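PDB 4GLK: endoribonuclease AbiQ from Lactococcus lactis, which cleaves RNA as the toxic, phage-defence half of a type III toxin-antitoxin system and is neutralised by the repeat RNA AntiQ. Local coordinates for residues 63-66 / 72-75. The protein carries 1 engineered substitution. Numbering follows the deposited sequence.
Sequences AMKK and TRLF
Lys65 of helix 58-66 meets Arg73 of edge strand 71-76, and the closest CA atoms, those of Lys65 and Arg73, are 8.1 Å apart. The contact is made by these two long side chains alone and buries only 126 Å². Arg73 sets its CG beside the backbone N (chi1 -61°) and runs extended to CD; a turn at chi3 (63°) then carries the guanidinium round to the lysine. Lys65, bent along its length, puts CG over one face of that group, off toward the rim and 3.9 Å from Arg73 NH1; CE then runs past the NH1 side, 3.7 Å from Arg73 NH1. Phe75 covers the opposite face: its CZ stands 3.6 Å above the guanidinium plane, over the centre. The ring itself is turned so that its edge, not its face, is offered to Arg73 CZ. At the tip of its side chain, beyond the guanidinium rim, Lys65 NZ comes within 3.2 Å of Arg73 NH1, a meeting of two donors that forms no hydrogen bond. Their like charges should repel, a cost that solvent probably eases at this surface site. This is surface packing of a helix on the strand that follows it after a short link, at one side of the six-stranded antiparallel sheet of this ToxN/AbiQ-family toxin. Beneath this outer pair, Met64 turns inward from the helix onto Tyr86 and Leu88 of strand 79-94 and Leu51 of strand 45-52. Strand 71-76 is paired through Thr72 and Leu74 with antiparallel strand 79-94, while Leu74 packs against Tyr121 and Met122 of helix 110-124.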
loop_
_atom_site.group_PDB
_atom_site.type_symbol
_atom_site.label_atom_id
_atom_site.label_comp_id
_atom_site.label_asym_id
_atom_site.label_seq_id
_atom_site.Cartn_x
_atom_site.Cartn_y
_atom_site.Cartn_z
ATOM N N ALA A 63 -12.688 12.390 4.287
ATOM C CA ALA A 63 -12.377 12.108 2.901
ATOM C C ALA A 63 -12.081 10.621 2.702
ATOM O O ALA A 63 -12.513 10.060 1.705
ATOM C CB ALA A 63 -11.202 12.943 2.461
ATOM N N MET A 64 -11.397 9.993 3.670
ATOM C CA MET A 64 -11.004 8.588 3.654
ATOM C C MET A 64 -12.210 7.672 3.809
ATOM O O MET A 64 -12.263 6.627 3.163
ATOM C CB MET A 64 -9.990 8.332 4.765
ATOM C CG MET A 64 -8.640 7.846 4.304
ATOM S SD MET A 64 -7.763 8.701 2.985
ATOM C CE MET A 64 -6.129 8.494 3.550
ATOM N N LYS A 65 -13.182 8.080 4.645
ATOM C CA LYS A 65 -14.434 7.364 4.908
ATOM C C LYS A 65 -15.263 7.309 3.629
ATOM O O LYS A 65 -15.915 6.301 3.371
ATOM C CB LYS A 65 -15.228 8.078 6.018
ATOM C CG LYS A 65 -15.281 7.347 7.340
ATOM C CD LYS A 65 -16.726 7.244 7.852
ATOM C CE LYS A 65 -16.865 7.262 9.374
ATOM N NZ LYS A 65 -17.373 5.980 9.905
ATOM N N LYS A 66 -15.227 8.382 2.824
ATOM C CA LYS A 66 -15.970 8.482 1.574
ATOM C C LYS A 66 -15.336 7.597 0.485
ATOM O O LYS A 66 -16.002 7.264 -0.501
ATOM C CB LYS A 66 -16.033 9.945 1.110
ATOM N N THR A 72 -8.659 1.066 3.147
ATOM C CA THR A 72 -9.010 0.263 4.313
ATOM C C THR A 72 -8.571 1.031 5.556
ATOM O O THR A 72 -7.411 1.424 5.673
ATOM C CB THR A 72 -8.408 -1.150 4.290
ATOM O OG1 THR A 72 -8.911 -1.822 3.162
ATOM C CG2 THR A 72 -8.815 -1.972 5.506
ATOM N N ARG A 73 -9.491 1.176 6.500
ATOM C CA ARG A 73 -9.258 1.843 7.781
ATOM C C ARG A 73 -8.686 0.850 8.796
ATOM O O ARG A 73 -9.196 -0.255 8.949
ATOM C CB ARG A 73 -10.564 2.451 8.278
ATOM C CG ARG A 73 -11.135 3.495 7.335
ATOM C CD ARG A 73 -12.519 3.910 7.769
ATOM N NE ARG A 73 -12.509 4.543 9.087
ATOM C CZ ARG A 73 -13.578 4.666 9.864
ATOM N NH1 ARG A 73 -14.749 4.178 9.477
ATOM N NH2 ARG A 73 -13.480 5.265 11.042
ATOM N N LEU A 74 -7.598 1.222 9.446
ATOM C CA LEU A 74 -6.926 0.337 10.402
ATOM C C LEU A 74 -7.381 0.695 11.791
ATOM O O LEU A 74 -7.596 1.869 12.084
ATOM C CB LEU A 74 -5.398 0.481 10.300
ATOM C CG LEU A 74 -4.602 -0.272 9.208
ATOM C CD1 LEU A 74 -5.465 -1.111 8.265
ATOM C CD2 LEU A 74 -3.678 0.671 8.465
ATOM N N PHE A 75 -7.591 -0.313 12.626
ATOM C CA PHE A 75 -8.039 -0.131 13.998
ATOM C C PHE A 75 -7.129 -0.891 14.940
ATOM O O PHE A 75 -6.218 -1.580 14.482
ATOM C CB PHE A 75 -9.522 -0.541 14.144
ATOM C CG PHE A 75 -10.436 0.274 13.257
ATOM C CD1 PHE A 75 -10.855 1.545 13.643
ATOM C CD2 PHE A 75 -10.832 -0.203 12.009
ATOM C CE1 PHE A 75 -11.651 2.322 12.792
ATOM C CE2 PHE A 75 -11.668 0.555 11.182
ATOM C CZ PHE A 75 -12.070 1.812 11.581
#